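Local coordinates for tail spike protein (Acinetobacter phage vB_AbaP_AS12, PDB 6EU4), which forms the trimeric tailspike of the phage and probably recognises and cleaves the capsular polysaccharide of its host, Acinetobacter baumannii, at residues Asn87-Glu92 with Gln110-Ser115; Cys327-Leu332 with Ser348-Gln353; Gly386-Ala391 with Thr421-Pro426. One frame throughout, in Å; residues are numbered along the deposited sequence.

Contact 1 of 3, residues Asn87-Glu92 with Gln110-Ser115; sequences NTVSPE and QKVLIS
The pyrrolidine ring of Pro-91 turns one face to Val-112, whose CG2 stands over the middle of it. That methyl is 4.1 Å from Pro-91 CG, while CG1 lies on the same side but beyond the rim, next to Pro-91 CA (4.0 Å from Val-112 CG1). Neither methyl comes in at an edge of the ring. The next flat group back along the chain, the peptide joining Ser-90 to Pro-91, also presents a face: CG1 stands above the plane of this peptide, displaced outward past the oxygen, with Ser-90 O 3.8 Å from Val-112 CG1.

The second apolar side chain to reach Val-112 is Val-89, with CG2 4.0 Å from Val-112 CG1. Its first torsion (chi1 -61°) puts that methyl between the backbone N and the carbonyl carbon, on the helix side of the strand. The contact is thus carried by one valine from helix 106-113, which spreads its two methyls over Val-89, Ser-90 and Pro-91. In the fold, this helix lies between strands 88-89 and 118-121, which pair in parallel; it is consistent with the helix that commonly caps the N-terminal end of a right-handed parallel beta-helix. Val-119 of the second strand also packs on Val-112, and Leu-121 on Pro-91.

The helix ends here in a well-gripped carbonyl. Val-112 O accepts from Ser-115 N at 3.2 Å and from Ser-115 OG at 2.8 Å, the hydroxyl approaching 20° off the carbonyl plane. Ser-115 OG is also bonded to Cys-117 N, so the hydroxyl ties the helix terminus to the chain leading into strand 118-121. Some of the polar groups at the margin reach other subunits: Ser-90 OG meets Asn-86 OD1 of the third subunit, and Lys-53 of the second subunit bonds both Asn-87 OD1 and Ser-115 O.

Contact 2 of 3, residues Cys327-Leu332 with Ser348-Gln353; sequences CMNEHL and SNFNGQ
Phe-350 lays its ring against the backbone of Cys-327 and Met-328. Cys-327 O sits over one face, 3.3 Å from Phe-350 CD1 and offset toward the rim, and Met-328 CA lies over the same face. Cys-327 CB adds an apolar touch at 3.6 Å from Phe-350 CE1. From the edge, Asn-329 brings OD1 to 3.4 Å from Phe-350 CE2, its amide only 28° from coplanar with the ring. The same oxygen is 3.1 Å from Gly-352 CA, an approach that depends on the glycine having no side chain. Asn-329 OD1 is buried and has no polar partner in the model.

On the other face of the strands, the selenomethionine Met-328 runs beside Asn-351 and, bent at chi3 (63°), lays CE against its amide. Asn-351 OD1 in turn receives Gln-353 NE2 at 3.0 Å. This bond is nearly straight, but the donor stands above the carbonyl plane. Gln-353 NE2 also bonds Gln-292 of the third subunit, and Asn-351 ND2 bonds Asn-321 of the same subunit. One water donates to both Glu-330 OE1 and Gln-353 OE1.

What sets these side chains level is the parallel backbone pairing: Asn-351 N to Cys-327 O (3.0 Å), a weak bond from Asn-329 N to Asn-351 O, Gln-353 N to Asn-329 O (2.9 Å) and His-331 N to Gln-353 O. Beyond it, the Phe-388 ring lies parallel to that of Phe-350 but well offset. Parallel strands from successive turns, carrying aromatic side chains inward, are characteristic of the parallel beta-helix of phage tailspikes; here Asn-351 and Gln-353 meet the third subunit.

Contact 3 of 3, residues Gly386-Ala391 with Thr421-Pro426; sequences GSFGFA and TTFAVP
The side chains of Phe-390 and Phe-423 run alongside each other in the same direction, with Phe-390 CD2 coming to the edge of the Phe-423 ring, 3.9 Å from its CD1. Phe-388 CB sits over one face of the Phe-390 ring, toward the rim, and also touches Phe-423 CD1. The Phe-388 ring itself is met at the edge by Thr-421, whose CG2 is 3.8 Å from Phe-388 CD1. Thr-421 CG2 gets there by standing anti to the backbone N, which leaves OG1 for Ser-418 and Gly-385.

Phe-388 and Phe-390 are buried, as expected of the inward side of a parallel beta-helix, with Phe-423 beside them partly exposed. Phe-350 of the neighbouring turn adjoins Phe-388, and Leu-406 packs on both Phe-390 and Phe-423. On the other face Ser-387 CB lies 3.4 Å from Thr-422 OG1, a hydroxyl bonded to Lys-380 of the third subunit.

Three backbone bonds hold the strands in parallel: Thr-422 N to Gly-386 O (2.9 Å), Phe-388 N to Thr-422 O (2.8 Å) and Ala-424 N to Phe-388 O (3.1 Å). In the last the donor stands 35° above the carbonyl plane. Phe-388 O is shared, because an inverse gamma turn centred on Gly-389 also directs Phe-390 N to it, weakly. Past this turn the direct pairing gives way to a water that donates to Phe-390 O (2.7 Å) and accepts from Val-425 N. Ala-424 CB packs on Gly-389 CA and Phe-390 O, while the methyls of Val-425 reach the carbonyl oxygens of Phe-390 and Ala-391.

From the N terminus, contact 1 comes first, bringing together segments 17 residues apart, strand 88-89 with its following loop and the end of helix 106-113, where the beta-helix begins. Contact 2 then closes one turn of the solenoid, and contact 3, with 29 residues between its segments, closes a later, longer one. The three follow in series; none nests in or crosses another. Contacts 2 and 3 are neighbours, centres about 10 Å apart, because segment 348-353 pairs with 386-391: Ser-387 N meets Phe-350 O, and Gly-389 N meets Gly-352 O. Strands 321-334, 351-355, 387-390 and 422-423 are thereby joined edge to edge, one from each successive turn, and all three contacts touch the third subunit.

Contact 1 of 3, residues Asn87-Glu92 with Gln110-Ser115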
# COMPACT_ATOMS: atom_id res chain seq x y z
N ASN A 87 -11.18 37.56 -7.84
CA ASN A 87 -11.19 36.78 -9.08
C ASN A 87 -12.09 35.56 -8.99
O ASN A 87 -11.77 34.49 -9.49
CB ASN A 87 -9.77 36.35 -9.47
CG ASN A 87 -9.68 35.86 -10.92
OD1 ASN A 87 -10.34 36.40 -11.81
ND2 ASN A 87 -8.88 34.84 -11.15
N THR A 88 -13.25 35.73 -8.35
CA THR A 88 -14.22 34.65 -8.20
C THR A 88 -15.59 35.11 -8.68
O THR A 88 -16.04 36.19 -8.30
CB THR A 88 -14.30 34.23 -6.75
OG1 THR A 88 -12.99 33.86 -6.30
CG2 THR A 88 -15.25 33.05 -6.59
N VAL A 89 -16.25 34.29 -9.49
CA VAL A 89 -17.60 34.58 -9.98
C VAL A 89 -18.44 33.31 -9.92
O VAL A 89 -17.93 32.21 -9.70
CB VAL A 89 -17.63 35.13 -11.43
CG1 VAL A 89 -16.86 36.43 -11.55
CG2 VAL A 89 -17.11 34.08 -12.39
N SER A 90 -19.73 33.48 -10.17
CA SER A 90 -20.71 32.42 -10.27
C SER A 90 -21.41 32.48 -11.63
O SER A 90 -21.47 33.55 -12.23
CB SER A 90 -21.75 32.54 -9.15
OG SER A 90 -21.13 32.47 -7.87
N PRO A 91 -21.94 31.37 -12.13
CA PRO A 91 -22.67 31.44 -13.41
C PRO A 91 -23.78 32.48 -13.42
O PRO A 91 -24.09 33.04 -14.48
CB PRO A 91 -23.22 30.01 -13.55
CG PRO A 91 -22.24 29.17 -12.81
CD PRO A 91 -21.82 29.99 -11.63
N GLU A 92 -24.38 32.77 -12.26
CA GLU A 92 -25.38 33.82 -12.13
C GLU A 92 -24.88 35.16 -12.65
O GLU A 92 -25.67 35.95 -13.18
CB GLU A 92 -25.80 34.00 -10.65
CG GLU A 92 -26.46 32.82 -9.99
CD GLU A 92 -25.44 31.86 -9.36
OE1 GLU A 92 -24.76 31.14 -10.10
OE2 GLU A 92 -25.33 31.84 -8.11
N GLN A 110 -20.93 28.55 -19.76
CA GLN A 110 -19.77 28.47 -20.62
C GLN A 110 -18.92 29.72 -20.50
O GLN A 110 -17.68 29.64 -20.45
CB GLN A 110 -20.21 28.23 -22.07
CG GLN A 110 -19.06 27.86 -22.98
CD GLN A 110 -18.35 26.61 -22.50
OE1 GLN A 110 -18.89 25.50 -22.60
NE2 GLN A 110 -17.17 26.79 -21.91
N LYS A 111 -19.56 30.90 -20.44
CA LYS A 111 -18.81 32.14 -20.31
C LYS A 111 -17.96 32.16 -19.05
O LYS A 111 -16.80 32.61 -19.10
CB LYS A 111 -19.77 33.33 -20.32
CG LYS A 111 -20.35 33.64 -21.69
CD LYS A 111 -21.38 34.72 -21.62
CE LYS A 111 -21.94 35.00 -23.01
NZ LYS A 111 -23.02 36.01 -22.97
N VAL A 112 -18.49 31.70 -17.92
CA VAL A 112 -17.68 31.81 -16.71
C VAL A 112 -16.59 30.74 -16.69
O VAL A 112 -15.50 30.97 -16.16
CB VAL A 112 -18.52 31.77 -15.41
CG1 VAL A 112 -19.53 32.92 -15.38
CG2 VAL A 112 -19.20 30.44 -15.21
N LEU A 113 -16.83 29.58 -17.31
CA LEU A 113 -15.81 28.53 -17.32
C LEU A 113 -14.56 28.93 -18.09
O LEU A 113 -13.48 28.39 -17.80
CB LEU A 113 -16.38 27.24 -17.91
CG LEU A 113 -17.44 26.56 -17.06
CD1 LEU A 113 -17.86 25.24 -17.69
CD2 LEU A 113 -16.97 26.33 -15.63
N ILE A 114 -14.66 29.84 -19.04
CA ILE A 114 -13.48 30.26 -19.80
C ILE A 114 -13.07 31.70 -19.46
O ILE A 114 -12.30 32.30 -20.20
CB ILE A 114 -13.69 30.09 -21.31
CG1 ILE A 114 -14.85 30.95 -21.81
CG2 ILE A 114 -13.91 28.63 -21.60
CD1 ILE A 114 -14.98 30.99 -23.33
N SER A 115 -13.56 32.24 -18.35
CA SER A 115 -13.29 33.62 -17.96
C SER A 115 -11.93 33.81 -17.30
O SER A 115 -11.47 34.95 -17.17
CB SER A 115 -14.35 34.11 -16.98
OG SER A 115 -14.23 33.38 -15.76

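Contact 2 of 3, residues Cys327-Leu332 with Ser348-Gln353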
# COMPACT_ATOMS: atom_id res chain seq x y z
N CYS A 327 -9.57 -1.95 -0.98
CA CYS A 327 -10.75 -1.65 -1.78
C CYS A 327 -11.85 -2.67 -1.52
O CYS A 327 -11.64 -3.73 -0.91
CB CYS A 327 -10.38 -1.58 -3.27
SG CYS A 327 -9.29 -0.12 -3.62
N MSE A 328 -13.05 -2.33 -1.99
CA MSE A 328 -14.25 -3.15 -1.75
C MSE A 328 -15.14 -3.26 -2.97
O MSE A 328 -15.08 -2.46 -3.90
CB MSE A 328 -15.08 -2.58 -0.60
CG MSE A 328 -14.33 -2.48 0.69
SE MSE A 328 -15.53 -2.05 2.17
CE MSE A 328 -16.67 -3.64 2.16
N ASN A 329 -16.02 -4.25 -2.92
CA ASN A 329 -17.19 -4.27 -3.77
C ASN A 329 -18.33 -4.92 -2.99
O ASN A 329 -18.10 -5.76 -2.11
CB ASN A 329 -16.94 -5.03 -5.09
CG ASN A 329 -17.17 -6.50 -4.96
OD1 ASN A 329 -16.29 -7.25 -4.53
ND2 ASN A 329 -18.39 -6.93 -5.29
N GLU A 330 -19.55 -4.53 -3.35
CA GLU A 330 -20.76 -5.13 -2.81
C GLU A 330 -21.77 -5.31 -3.94
O GLU A 330 -22.14 -4.33 -4.58
CB GLU A 330 -21.37 -4.26 -1.70
CG GLU A 330 -20.44 -4.01 -0.50
CD GLU A 330 -21.09 -3.27 0.66
OE1 GLU A 330 -22.31 -3.43 0.89
OE2 GLU A 330 -20.35 -2.55 1.37
N HIS A 331 -22.22 -6.56 -4.13
CA HIS A 331 -23.26 -6.95 -5.08
C HIS A 331 -22.72 -6.90 -6.50
O HIS A 331 -22.77 -5.86 -7.17
CB HIS A 331 -24.52 -6.08 -4.93
CG HIS A 331 -25.06 -6.05 -3.54
ND1 HIS A 331 -25.73 -7.12 -2.98
CD2 HIS A 331 -25.00 -5.10 -2.59
CE1 HIS A 331 -26.05 -6.83 -1.73
NE2 HIS A 331 -25.62 -5.60 -1.47
N LEU A 332 -22.23 -8.05 -6.97
CA LEU A 332 -21.59 -8.17 -8.27
C LEU A 332 -22.17 -9.36 -8.99
O LEU A 332 -22.14 -10.49 -8.48
CB LEU A 332 -20.08 -8.34 -8.13
CG LEU A 332 -19.31 -8.52 -9.46
CD1 LEU A 332 -19.43 -7.27 -10.29
CD2 LEU A 332 -17.84 -8.85 -9.21
N SER A 348 -4.59 -5.79 -2.41
CA SER A 348 -4.16 -5.97 -1.02
C SER A 348 -5.32 -5.68 -0.08
O SER A 348 -5.90 -4.58 -0.10
CB SER A 348 -2.96 -5.08 -0.69
OG SER A 348 -3.33 -3.72 -0.52
N ASN A 349 -5.66 -6.67 0.75
CA ASN A 349 -6.69 -6.52 1.78
C ASN A 349 -8.03 -6.06 1.19
O ASN A 349 -8.71 -5.20 1.74
CB ASN A 349 -6.19 -5.55 2.85
CG ASN A 349 -6.87 -5.72 4.18
OD1 ASN A 349 -7.77 -6.54 4.34
ND2 ASN A 349 -6.43 -4.93 5.17
N PHE A 350 -8.41 -6.68 0.08
CA PHE A 350 -9.74 -6.46 -0.50
C PHE A 350 -10.82 -6.99 0.43
O PHE A 350 -10.59 -7.86 1.28
CB PHE A 350 -9.85 -7.15 -1.87
CG PHE A 350 -10.88 -6.54 -2.78
CD1 PHE A 350 -10.57 -5.43 -3.54
CD2 PHE A 350 -12.17 -7.06 -2.86
CE1 PHE A 350 -11.50 -4.84 -4.37
CE2 PHE A 350 -13.12 -6.47 -3.69
CZ PHE A 350 -12.79 -5.36 -4.44
N ASN A 351 -12.02 -6.43 0.29
CA ASN A 351 -13.17 -6.95 1.02
C ASN A 351 -14.33 -6.92 0.02
O ASN A 351 -14.92 -5.87 -0.25
CB ASN A 351 -13.43 -6.14 2.29
CG ASN A 351 -14.55 -6.70 3.14
OD1 ASN A 351 -15.43 -7.43 2.67
ND2 ASN A 351 -14.55 -6.33 4.43
N GLY A 352 -14.58 -8.07 -0.61
CA GLY A 352 -15.58 -8.19 -1.66
C GLY A 352 -16.75 -9.04 -1.17
O GLY A 352 -16.55 -10.14 -0.63
N GLN A 353 -17.96 -8.53 -1.38
CA GLN A 353 -19.16 -9.12 -0.79
C GLN A 353 -20.22 -9.34 -1.85
O GLN A 353 -20.36 -8.53 -2.77
CB GLN A 353 -19.70 -8.22 0.32
CG GLN A 353 -18.63 -7.91 1.35
CD GLN A 353 -19.13 -7.05 2.50
OE1 GLN A 353 -20.32 -6.75 2.58
NE2 GLN A 353 -18.21 -6.65 3.39
O HOH W 1 -7.79 -4.06 -2.10
O HOH W 2 -11.02 -3.76 1.76
O HOH W 3 -22.83 -6.47 0.95

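Contact 3 of 3, residues Gly386-Ala391 with Thr421-Pro426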
# COMPACT_ATOMS: atom_id res chain seq x y z
N GLY A 386 -6.93 -10.24 1.98
CA GLY A 386 -8.25 -9.99 1.45
C GLY A 386 -9.24 -11.10 1.77
O GLY A 386 -8.90 -12.21 2.19
N SER A 387 -10.50 -10.73 1.56
CA SER A 387 -11.63 -11.64 1.73
C SER A 387 -12.53 -11.47 0.52
O SER A 387 -12.92 -10.34 0.17
CB SER A 387 -12.40 -11.35 3.03
OG SER A 387 -13.00 -10.08 2.99
N PHE A 388 -12.83 -12.57 -0.14
CA PHE A 388 -13.57 -12.55 -1.42
C PHE A 388 -14.83 -13.39 -1.31
O PHE A 388 -14.76 -14.63 -1.26
CB PHE A 388 -12.68 -13.04 -2.55
CG PHE A 388 -11.52 -12.13 -2.81
CD1 PHE A 388 -10.32 -12.30 -2.13
CD2 PHE A 388 -11.64 -11.07 -3.71
CE1 PHE A 388 -9.25 -11.46 -2.38
CE2 PHE A 388 -10.59 -10.22 -3.94
CZ PHE A 388 -9.39 -10.40 -3.27
N GLY A 389 -15.97 -12.70 -1.33
CA GLY A 389 -17.26 -13.30 -1.11
C GLY A 389 -17.84 -13.95 -2.35
O GLY A 389 -19.00 -13.69 -2.70
N PHE A 390 -17.06 -14.81 -3.02
CA PHE A 390 -17.58 -15.57 -4.15
C PHE A 390 -18.58 -16.59 -3.60
O PHE A 390 -18.22 -17.43 -2.77
CB PHE A 390 -16.43 -16.28 -4.87
CG PHE A 390 -15.34 -15.34 -5.37
CD1 PHE A 390 -15.66 -14.16 -6.02
CD2 PHE A 390 -14.02 -15.66 -5.18
CE1 PHE A 390 -14.66 -13.31 -6.46
CE2 PHE A 390 -13.01 -14.84 -5.60
CZ PHE A 390 -13.32 -13.65 -6.23
N ALA A 391 -19.84 -16.51 -4.04
CA ALA A 391 -20.90 -17.22 -3.34
C ALA A 391 -20.84 -18.72 -3.55
O ALA A 391 -21.31 -19.47 -2.67
CB ALA A 391 -22.27 -16.69 -3.79
N THR A 421 -5.45 -14.97 2.46
CA THR A 421 -6.61 -14.64 1.65
C THR A 421 -7.73 -15.61 2.01
O THR A 421 -7.50 -16.81 2.15
CB THR A 421 -6.29 -14.75 0.15
OG1 THR A 421 -5.18 -13.88 -0.18
CG2 THR A 421 -7.52 -14.37 -0.69
N THR A 422 -8.94 -15.09 2.20
CA THR A 422 -10.07 -15.95 2.51
C THR A 422 -11.18 -15.77 1.48
O THR A 422 -11.26 -14.76 0.77
CB THR A 422 -10.63 -15.66 3.90
OG1 THR A 422 -10.90 -14.25 4.03
CG2 THR A 422 -9.62 -16.12 4.97
N PHE A 423 -12.01 -16.82 1.42
CA PHE A 423 -13.11 -16.93 0.47
C PHE A 423 -14.36 -17.37 1.22
O PHE A 423 -14.29 -18.10 2.20
CB PHE A 423 -12.78 -17.94 -0.62
CG PHE A 423 -11.51 -17.63 -1.34
CD1 PHE A 423 -11.51 -16.73 -2.38
CD2 PHE A 423 -10.31 -18.20 -0.94
CE1 PHE A 423 -10.34 -16.38 -3.01
CE2 PHE A 423 -9.13 -17.88 -1.59
CZ PHE A 423 -9.15 -16.97 -2.63
N ALA A 424 -15.52 -16.94 0.70
CA ALA A 424 -16.78 -17.23 1.38
C ALA A 424 -17.05 -18.72 1.45
O ALA A 424 -17.60 -19.21 2.45
CB ALA A 424 -17.95 -16.52 0.68
N VAL A 425 -16.68 -19.46 0.41
CA VAL A 425 -16.81 -20.92 0.40
C VAL A 425 -15.50 -21.51 -0.09
O VAL A 425 -14.71 -20.84 -0.78
CB VAL A 425 -18.00 -21.38 -0.48
CG1 VAL A 425 -19.28 -20.77 0.03
CG2 VAL A 425 -17.83 -21.01 -1.95
N PRO A 426 -15.25 -22.78 0.22
CA PRO A 426 -13.93 -23.37 -0.03
C PRO A 426 -13.57 -23.48 -1.50
O PRO A 426 -14.40 -23.83 -2.35
CB PRO A 426 -14.06 -24.76 0.59
CG PRO A 426 -15.17 -24.68 1.56
CD PRO A 426 -16.11 -23.65 1.07
O HOH W 4 -15.74 -18.31 -2.13